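Long-range contacts in endo-alpha-(1->5)-L-arabinanase (Bacillus licheniformis, PDB 6B7K), which probably catalyses the endohydrolysis of (1->5)-alpha-arabinofuranosidic linkages in (1->5)-arabinans, and binds calcium: residues G17-I21 against L44-K48; I26-G30 against D114-S118; R91-Y96 against W121-V127. All coordinates share one frame; numbering follows the deposited sequence.

The three contacts lie along the first two blades of a five-bladed beta-propeller, the fold of family GH43. Contacts 1 and 2 both involve the first blade, with nearest atoms about 6 Å apart, and do not touch. Contact 2 ties that blade to the second, which contact 3 spans; they meet where Tyr-92 OH lies 3.0 Å from Glu-29 OE1, a probable hydrogen bond. Contacts 1 and 3 touch through Leu-44 CD1, 3.7 Å from Tyr-96 CB. The side chain of Ile-21 in contact 1 lies about 7 Å from that of Asp-23, the predicted proton acceptor, while those of Ile-27 and Tyr-95 lie about 9 and 8 Å from a bound calcium.

Contact 1 (G17-I21 against L44-K48); sequences GDNFI and LRVIK
The carbonyl oxygen of Phe-20 is held by two nitrogens of one guanidinium: Arg-45 NE bonds to Phe-20 O at 2.9 Å, and Arg-45 NH2 reaches the same oxygen at 3.2 Å. This side-on grip fastens a loop of the propeller, leading from strand 16-17 toward strand 25-29, to strand 44-49 in the first blade. The oxygen lies in the guanidinium plane, yet both donors approach from the same face of the carbonyl, NE standing well above its plane. The NE bond is the straighter of the two, with an N-H...O angle of 159°.

Arg-45 NH2 also forms a salt bridge to Asp-18 OD1 at 2.7 Å, although the hydrogen bond within it is bent and weak. Asp-18 is the centre of an inverse gamma turn, and its CG, anti to the backbone N (chi1 -166°), carries the carboxylate toward the arginine. Arginine suits this place because its long chain, extended from CG to NE, spans the gap and then offers several N-H groups to a backbone oxygen and an acid together. The edge of the Phe-20 ring faces Arg-45 NE, with CD2 the nearest ring atom.

Beneath the polar group the contact is apolar. Strand alternation turns Arg-45 and Ile-47 to the loop and Val-46 away from it. Ile-21, which also packs on Leu-286 of the last blade, reaches both with its delta methyl: Ile-21 CD1 comes to 4.1 Å from Arg-45 CG and 4.3 Å from Ile-47 CD1.

Contact 2 (I26-G30 against D114-S118); sequences IIKEG and DRISS
Ile-27 makes the first touch, its CG2 methyl lying 3.7 Å from Ile-116 CD1. It belongs to strand 25-29, the innermost strand of the first propeller blade, whereas Ile-116 starts a short 3-10 segment, 116-118, in the loop between strands 106-113 and 122-130 of the second. The contact is therefore an interblade one. The two branched side chains cross at a slant, and both also rest on Phe-36 of the first blade and Ile-85 of the second, a setting in which branched isoleucines fill the seam between the blades with hydrocarbon.

Strand alternation then turns Lys-28 away and brings Glu-29 round to face the loop, where it carries the polar half of the contact. With CG anti to the backbone N (chi1 173°) and the chain extended beyond it, the carboxylate reaches the start of the 3-10 segment. Ile-116 N donates to Glu-29 OE1 at 2.9 Å, meeting that oxygen on its syn side, slightly out of the carboxylate plane. Glu-29 OE2 has weaker company, two long bonds from Ser-117 N and Ser-117 OG. The same oxygen also lies against the aliphatic part of Arg-115, with Glu-29 OE2 3.4 Å from Arg-115 CG; the charged atoms of the two residues are not in contact, so this is packing and not a salt bridge. A glutamate fits because its negative charge would be favoured beside N-H groups at the beginning of a helical turn.

Across from Glu-29, the turn is closed by its own bonds: Arg-115 O accepts from Ser-118 N at 3.0 Å and from Ser-118 OG at 2.9 Å.

Contact 3 (R91-Y96 against W121-V127); sequences RYWLYY and WRDDGLV
Leu-94 packs on the indole of Trp-121, laying its CD2 methyl over the face of the six-membered ring, 4.0 Å from the centroid, in a CH-pi contact. Leu-94 CB comes closer still, 3.5 Å from Trp-121 CZ3. The broad indole suits this place, giving the leucine a flat apolar surface.

Nearby, the guanidinium groups of Arg-91 and Arg-122 stack with centres 3.5 Å apart and planes 15° from parallel. Arginine suits both positions, its head being flat enough to lie face to face. Arg-91 arrives on an extended chain, whereas that of Arg-122 bends at chi2 and chi3. Val-127 CG2 sits at the edge of the Tyr-95 ring, 3.9 Å from CE1.

The contact joins the second strand of a four-stranded propeller blade to the fourth and the loop residue before it. Strands 92-98 and 122-130 run in roughly the same direction, their local axes at 44°, with antiparallel strand 106-113 between them.

Behind this first shell, Ile-61 and Ile-85 pack on Trp-121. Asp-124 OD2 accepts Arg-122 NH1 at 3.0 Å in a salt bridge, which probably offsets part of the arginine pair's like charge. Tyr-95 is anchored at its far end, where its OH bonds to Met-172 O.

Contact 1 (G17-I21 against L44-K48)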
loop_
_atom_site.group_PDB
_atom_site.type_symbol
_atom_site.label_atom_id
_atom_site.label_comp_id
_atom_site.label_asym_id
_atom_site.label_seq_id
_atom_site.Cartn_x
_atom_site.Cartn_y
_atom_site.Cartn_z
ATOM N N GLY A 17 -14.497 13.236 11.626
ATOM C CA GLY A 17 -13.621 13.275 12.790
ATOM C C GLY A 17 -12.184 13.429 12.348
ATOM O O GLY A 17 -11.877 14.224 11.449
ATOM N N ASP A 18 -11.290 12.671 12.980
ATOM C CA ASP A 18 -9.861 12.723 12.669
ATOM C C ASP A 18 -9.553 11.725 11.551
ATOM O O ASP A 18 -8.886 10.706 11.736
ATOM C CB ASP A 18 -9.042 12.444 13.925
ATOM C CG ASP A 18 -7.579 12.811 13.773
ATOM O OD1 ASP A 18 -7.173 13.226 12.666
ATOM O OD2 ASP A 18 -6.829 12.687 14.766
ATOM N N ASN A 19 -10.064 12.048 10.363
ATOM C CA ASN A 19 -10.010 11.160 9.209
ATOM C C ASN A 19 -8.882 11.512 8.244
ATOM O O ASN A 19 -8.919 11.098 7.078
ATOM C CB ASN A 19 -11.354 11.170 8.477
ATOM C CG ASN A 19 -11.740 12.551 7.983
ATOM O OD1 ASN A 19 -11.302 13.563 8.529
ATOM N ND2 ASN A 19 -12.567 12.599 6.944
ATOM N N PHE A 20 -7.884 12.267 8.698
ATOM C CA PHE A 20 -6.730 12.555 7.856
ATOM C C PHE A 20 -5.847 11.322 7.751
ATOM O O PHE A 20 -5.548 10.672 8.758
ATOM C CB PHE A 20 -5.926 13.727 8.420
ATOM C CG PHE A 20 -4.554 13.866 7.813
ATOM C CD1 PHE A 20 -4.377 14.545 6.622
ATOM C CD2 PHE A 20 -3.440 13.314 8.432
ATOM C CE1 PHE A 20 -3.122 14.677 6.056
ATOM C CE2 PHE A 20 -2.182 13.440 7.869
ATOM C CZ PHE A 20 -2.023 14.124 6.679
ATOM N N ILE A 21 -5.414 11.005 6.530
ATOM C CA ILE A 21 -4.556 9.852 6.294
ATOM C C ILE A 21 -3.834 10.062 4.973
ATOM O O ILE A 21 -4.247 10.873 4.143
ATOM C CB ILE A 21 -5.369 8.533 6.288
ATOM C CG1 ILE A 21 -4.463 7.344 6.610
ATOM C CG2 ILE A 21 -6.051 8.333 4.941
ATOM C CD1 ILE A 21 -3.756 7.467 7.936
ATOM N N LEU A 44 4.879 6.421 12.118
ATOM C CA LEU A 44 3.753 5.946 11.324
ATOM C C LEU A 44 2.448 6.334 12.003
ATOM O O LEU A 44 2.312 6.204 13.223
ATOM C CB LEU A 44 3.815 4.428 11.137
ATOM C CG LEU A 44 4.979 3.913 10.292
ATOM C CD1 LEU A 44 5.096 2.406 10.410
ATOM C CD2 LEU A 44 4.792 4.328 8.839
ATOM N N ARG A 45 1.491 6.802 11.205
ATOM C CA ARG A 45 0.220 7.292 11.720
ATOM C C ARG A 45 -0.790 6.157 11.826
ATOM O O ARG A 45 -0.916 5.333 10.917
ATOM C CB ARG A 45 -0.324 8.400 10.817
ATOM C CG ARG A 45 -1.703 8.911 11.194
ATOM C CD ARG A 45 -1.968 10.272 10.563
ATOM N NE ARG A 45 -3.367 10.677 10.678
ATOM C CZ ARG A 45 -3.908 11.201 11.775
ATOM N NH1 ARG A 45 -3.171 11.377 12.864
ATOM N NH2 ARG A 45 -5.190 11.543 11.785
ATOM N N VAL A 46 -1.502 6.116 12.952
ATOM C CA VAL A 46 -2.540 5.125 13.197
ATOM C C VAL A 46 -3.783 5.845 13.692
ATOM O O VAL A 46 -3.698 6.699 14.583
ATOM C CB VAL A 46 -2.092 4.063 14.220
ATOM C CG1 VAL A 46 -3.217 3.084 14.483
ATOM C CG2 VAL A 46 -0.857 3.332 13.724
ATOM N N ILE A 47 -4.934 5.512 13.110
ATOM C CA ILE A 47 -6.217 6.016 13.574
ATOM C C ILE A 47 -7.172 4.841 13.715
ATOM O O ILE A 47 -7.096 3.860 12.968
ATOM C CB ILE A 47 -6.796 7.103 12.640
ATOM C CG1 ILE A 47 -6.851 6.615 11.193
ATOM C CG2 ILE A 47 -5.965 8.369 12.730
ATOM C CD1 ILE A 47 -7.370 7.662 10.229
ATOM N N LYS A 48 -8.067 4.941 14.693
ATOM C CA LYS A 48 -8.944 3.849 15.083
ATOM C C LYS A 48 -10.402 4.246 14.887
ATOM O O LYS A 48 -10.737 5.428 14.774
ATOM C CB LYS A 48 -8.700 3.453 16.548
ATOM C CG LYS A 48 -8.785 4.627 17.514
ATOM C CD LYS A 48 -8.298 4.263 18.907
ATOM C CE LYS A 48 -9.187 3.218 19.551
ATOM N NZ LYS A 48 -8.820 2.993 20.976
#

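Contact 2 (I26-G30 against D114-S118)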
loop_
_atom_site.group_PDB
_atom_site.type_symbol
_atom_site.label_atom_id
_atom_site.label_comp_id
_atom_site.label_asym_id
_atom_site.label_seq_id
_atom_site.Cartn_x
_atom_site.Cartn_y
_atom_site.Cartn_z
ATOM N N ILE A 26 -5.733 -0.808 5.744
ATOM C CA ILE A 26 -6.768 -1.080 6.736
ATOM C C ILE A 26 -6.572 -2.467 7.326
ATOM O O ILE A 26 -6.126 -3.410 6.656
ATOM C CB ILE A 26 -8.179 -0.929 6.124
ATOM C CG1 ILE A 26 -9.256 -1.004 7.209
ATOM C CG2 ILE A 26 -8.427 -1.990 5.069
ATOM C CD1 ILE A 26 -9.150 0.072 8.264
ATOM N N ILE A 27 -6.901 -2.584 8.613
ATOM C CA ILE A 27 -6.955 -3.848 9.337
ATOM C C ILE A 27 -8.061 -3.697 10.379
ATOM O O ILE A 27 -8.612 -2.612 10.573
ATOM C CB ILE A 27 -5.593 -4.206 9.980
ATOM C CG1 ILE A 27 -5.570 -5.645 10.524
ATOM C CG2 ILE A 27 -5.231 -3.204 11.068
ATOM C CD1 ILE A 27 -5.913 -6.708 9.504
ATOM N N LYS A 28 -8.395 -4.795 11.054
ATOM C CA LYS A 28 -9.558 -4.815 11.936
ATOM C C LYS A 28 -9.351 -5.918 12.961
ATOM O O LYS A 28 -9.440 -7.100 12.616
ATOM C CB LYS A 28 -10.827 -5.036 11.126
ATOM C CG LYS A 28 -12.115 -4.683 11.830
ATOM C CD LYS A 28 -13.287 -5.152 10.996
ATOM C CE LYS A 28 -14.612 -4.861 11.665
ATOM N NZ LYS A 28 -14.640 -5.303 13.083
ATOM N N GLU A 29 -9.065 -5.535 14.201
ATOM C CA GLU A 29 -8.849 -6.473 15.295
ATOM C C GLU A 29 -10.025 -6.365 16.262
ATOM O O GLU A 29 -10.269 -5.290 16.826
ATOM C CB GLU A 29 -7.531 -6.183 16.015
ATOM C CG GLU A 29 -7.312 -7.009 17.269
ATOM C CD GLU A 29 -6.069 -6.587 18.030
ATOM O OE1 GLU A 29 -4.949 -6.900 17.579
ATOM O OE2 GLU A 29 -6.214 -5.930 19.081
ATOM N N GLY A 30 -10.739 -7.470 16.454
ATOM C CA GLY A 30 -11.976 -7.403 17.198
ATOM C C GLY A 30 -12.982 -6.561 16.446
ATOM O O GLY A 30 -13.130 -6.666 15.222
ATOM N N ASP A 114 1.847 -9.368 18.337
ATOM C CA ASP A 114 0.793 -10.361 18.487
ATOM C C ASP A 114 -0.589 -9.743 18.609
ATOM O O ASP A 114 -1.589 -10.443 18.405
ATOM C CB ASP A 114 1.048 -11.231 19.724
ATOM C CG ASP A 114 0.746 -10.502 21.021
ATOM O OD1 ASP A 114 1.328 -9.423 21.251
ATOM O OD2 ASP A 114 -0.089 -11.000 21.802
ATOM N N ARG A 115 -0.667 -8.457 18.942
ATOM C CA ARG A 115 -1.949 -7.796 19.170
ATOM C C ARG A 115 -1.734 -6.299 19.045
ATOM O O ARG A 115 -0.982 -5.716 19.833
ATOM C CB ARG A 115 -2.514 -8.154 20.546
ATOM C CG ARG A 115 -3.780 -7.398 20.907
ATOM C CD ARG A 115 -4.398 -7.926 22.189
ATOM N NE ARG A 115 -3.473 -7.856 23.316
ATOM C CZ ARG A 115 -3.383 -6.828 24.151
ATOM N NH1 ARG A 115 -4.160 -5.766 23.991
ATOM N NH2 ARG A 115 -2.512 -6.861 25.149
ATOM N N ILE A 116 -2.392 -5.681 18.061
ATOM C CA ILE A 116 -2.189 -4.258 17.803
ATOM C C ILE A 116 -2.543 -3.423 19.027
ATOM O O ILE A 116 -1.891 -2.408 19.306
ATOM C CB ILE A 116 -3.003 -3.832 16.565
ATOM C CG1 ILE A 116 -2.514 -4.591 15.329
ATOM C CG2 ILE A 116 -2.916 -2.329 16.350
ATOM C CD1 ILE A 116 -3.241 -4.228 14.050
ATOM N N SER A 117 -3.556 -3.842 19.788
ATOM C CA SER A 117 -3.997 -3.058 20.937
ATOM C C SER A 117 -2.986 -3.057 22.080
ATOM O O SER A 117 -3.156 -2.283 23.031
ATOM C CB SER A 117 -5.349 -3.571 21.438
ATOM O OG SER A 117 -5.214 -4.809 22.110
ATOM N N SER A 118 -1.948 -3.893 22.021
ATOM C CA SER A 118 -0.889 -3.803 23.018
ATOM C C SER A 118 0.030 -2.617 22.763
ATOM O O SER A 118 0.664 -2.127 23.703
ATOM C CB SER A 118 -0.068 -5.094 23.047
ATOM O OG SER A 118 0.839 -5.146 21.961
#

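Contact 3 (R91-Y96 against W121-V127)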
loop_
_atom_site.group_PDB
_atom_site.type_symbol
_atom_site.label_atom_id
_atom_site.label_comp_id
_atom_site.label_asym_id
_atom_site.label_seq_id
_atom_site.Cartn_x
_atom_site.Cartn_y
_atom_site.Cartn_z
ATOM N N ARG A 91 0.324 -13.846 13.702
ATOM C CA ARG A 91 1.044 -12.650 14.114
ATOM C C ARG A 91 0.759 -11.534 13.120
ATOM O O ARG A 91 0.568 -11.789 11.926
ATOM C CB ARG A 91 2.553 -12.923 14.206
ATOM C CG ARG A 91 3.330 -11.891 14.984
ATOM C CD ARG A 91 4.708 -12.411 15.353
ATOM N NE ARG A 91 5.560 -11.336 15.853
ATOM C CZ ARG A 91 5.532 -10.878 17.102
ATOM N NH1 ARG A 91 4.694 -11.405 17.984
ATOM N NH2 ARG A 91 6.343 -9.893 17.465
ATOM N N TYR A 92 0.722 -10.300 13.624
ATOM C CA TYR A 92 0.549 -9.135 12.765
ATOM C C TYR A 92 1.881 -8.717 12.160
ATOM O O TYR A 92 2.905 -8.663 12.848
ATOM C CB TYR A 92 -0.042 -7.960 13.543
ATOM C CG TYR A 92 -1.460 -8.166 14.001
ATOM C CD1 TYR A 92 -2.525 -8.006 13.125
ATOM C CD2 TYR A 92 -1.739 -8.506 15.321
ATOM C CE1 TYR A 92 -3.829 -8.190 13.544
ATOM C CE2 TYR A 92 -3.037 -8.691 15.750
ATOM C CZ TYR A 92 -4.079 -8.531 14.861
ATOM O OH TYR A 92 -5.374 -8.716 15.291
ATOM N N TRP A 93 1.861 -8.404 10.869
ATOM C CA TRP A 93 3.054 -7.993 10.144
ATOM C C TRP A 93 2.849 -6.581 9.627
ATOM O O TRP A 93 1.829 -6.291 8.994
ATOM C CB TRP A 93 3.358 -8.956 8.995
ATOM C CG TRP A 93 3.485 -10.381 9.444
ATOM C CD1 TRP A 93 2.611 -11.400 9.197
ATOM C CD2 TRP A 93 4.541 -10.941 10.235
ATOM N NE1 TRP A 93 3.064 -12.562 9.774
ATOM C CE2 TRP A 93 4.246 -12.308 10.418
ATOM C CE3 TRP A 93 5.710 -10.422 10.801
ATOM C CZ2 TRP A 93 5.075 -13.161 11.146
ATOM C CZ3 TRP A 93 6.533 -11.271 11.524
ATOM C CH2 TRP A 93 6.211 -12.625 11.687
ATOM N N LEU A 94 3.813 -5.706 9.907
ATOM C CA LEU A 94 3.738 -4.291 9.550
ATOM C C LEU A 94 4.960 -3.940 8.708
ATOM O O LEU A 94 6.048 -3.700 9.243
ATOM C CB LEU A 94 3.648 -3.417 10.798
ATOM C CG LEU A 94 3.561 -1.903 10.578
ATOM C CD1 LEU A 94 2.273 -1.532 9.856
ATOM C CD2 LEU A 94 3.684 -1.151 11.898
ATOM N N TYR A 95 4.781 -3.914 7.392
ATOM C CA TYR A 95 5.813 -3.448 6.482
ATOM C C TYR A 95 5.702 -1.938 6.327
ATOM O O TYR A 95 4.599 -1.391 6.272
ATOM C CB TYR A 95 5.688 -4.142 5.125
ATOM C CG TYR A 95 5.966 -5.630 5.180
ATOM C CD1 TYR A 95 7.264 -6.115 5.079
ATOM C CD2 TYR A 95 4.936 -6.548 5.339
ATOM C CE1 TYR A 95 7.528 -7.472 5.134
ATOM C CE2 TYR A 95 5.190 -7.907 5.395
ATOM C CZ TYR A 95 6.489 -8.363 5.292
ATOM O OH TYR A 95 6.753 -9.714 5.344
ATOM N N TYR A 96 6.851 -1.266 6.280
ATOM C CA TYR A 96 6.889 0.188 6.208
ATOM C C TYR A 96 8.105 0.613 5.400
ATOM O O TYR A 96 9.038 -0.168 5.188
ATOM C CB TYR A 96 6.922 0.825 7.604
ATOM C CG TYR A 96 8.082 0.364 8.461
ATOM C CD1 TYR A 96 7.999 -0.808 9.203
ATOM C CD2 TYR A 96 9.260 1.100 8.532
ATOM C CE1 TYR A 96 9.054 -1.235 9.988
ATOM C CE2 TYR A 96 10.321 0.677 9.315
ATOM C CZ TYR A 96 10.211 -0.490 10.039
ATOM O OH TYR A 96 11.256 -0.921 10.823
ATOM N N TRP A 121 5.544 -3.157 19.508
ATOM C CA TRP A 121 5.950 -3.660 18.203
ATOM C C TRP A 121 7.411 -4.079 18.241
ATOM O O TRP A 121 8.259 -3.347 18.764
ATOM C CB TRP A 121 5.720 -2.605 17.120
ATOM C CG TRP A 121 4.270 -2.356 16.857
ATOM C CD1 TRP A 121 3.451 -1.496 17.527
ATOM C CD2 TRP A 121 3.457 -2.987 15.858
ATOM N NE1 TRP A 121 2.180 -1.548 17.006
ATOM C CE2 TRP A 121 2.158 -2.456 15.980
ATOM C CE3 TRP A 121 3.704 -3.946 14.871
ATOM C CZ2 TRP A 121 1.108 -2.851 15.153
ATOM C CZ3 TRP A 121 2.661 -4.338 14.051
ATOM C CH2 TRP A 121 1.380 -3.789 14.195
ATOM N N ARG A 122 7.698 -5.255 17.688
ATOM C CA ARG A 122 9.051 -5.786 17.621
ATOM C C ARG A 122 9.730 -5.342 16.329
ATOM O O ARG A 122 9.091 -5.252 15.278
ATOM C CB ARG A 122 9.024 -7.315 17.704
ATOM C CG ARG A 122 10.373 -7.982 17.509
ATOM C CD ARG A 122 10.236 -9.232 16.663
ATOM N NE ARG A 122 9.476 -10.273 17.345
ATOM C CZ ARG A 122 9.017 -11.373 16.757
ATOM N NH1 ARG A 122 9.231 -11.576 15.465
ATOM N NH2 ARG A 122 8.339 -12.266 17.461
ATOM N N ASP A 123 11.030 -5.062 16.416
ATOM C CA ASP A 123 11.813 -4.603 15.271
ATOM C C ASP A 123 12.351 -5.816 14.517
ATOM O O ASP A 123 13.282 -6.483 14.982
ATOM C CB ASP A 123 12.952 -3.696 15.726
ATOM C CG ASP A 123 13.743 -3.126 14.564
ATOM O OD1 ASP A 123 13.238 -3.161 13.420
ATOM O OD2 ASP A 123 14.873 -2.647 14.793
ATOM N N ASP A 124 11.786 -6.089 13.344
ATOM C CA ASP A 124 12.143 -7.271 12.573
ATOM C C ASP A 124 13.179 -6.999 11.488
ATOM O O ASP A 124 13.534 -7.921 10.748
ATOM C CB ASP A 124 10.886 -7.897 11.961
ATOM C CG ASP A 124 9.923 -8.413 13.019
ATOM O OD1 ASP A 124 9.281 -7.584 13.697
ATOM O OD2 ASP A 124 9.815 -9.644 13.185
ATOM N N GLY A 125 13.674 -5.767 11.373
ATOM C CA GLY A 125 14.838 -5.490 10.553
ATOM C C GLY A 125 14.527 -5.173 9.102
ATOM O O GLY A 125 13.379 -5.142 8.649
ATOM N N LEU A 126 15.606 -4.937 8.357
ATOM C CA LEU A 126 15.500 -4.566 6.953
ATOM C C LEU A 126 14.901 -5.704 6.133
ATOM O O LEU A 126 15.206 -6.880 6.350
ATOM C CB LEU A 126 16.882 -4.186 6.411
ATOM C CG LEU A 126 17.046 -3.584 5.009
ATOM C CD1 LEU A 126 17.200 -4.658 3.941
ATOM C CD2 LEU A 126 15.890 -2.662 4.673
ATOM N N VAL A 127 14.040 -5.343 5.182
ATOM C CA VAL A 127 13.410 -6.315 4.297
ATOM C C VAL A 127 14.138 -6.315 2.958
ATOM O O VAL A 127 14.615 -7.357 2.498
ATOM C CB VAL A 127 11.911 -6.016 4.117
ATOM C CG1 VAL A 127 11.284 -6.992 3.139
ATOM C CG2 VAL A 127 11.200 -6.063 5.459
#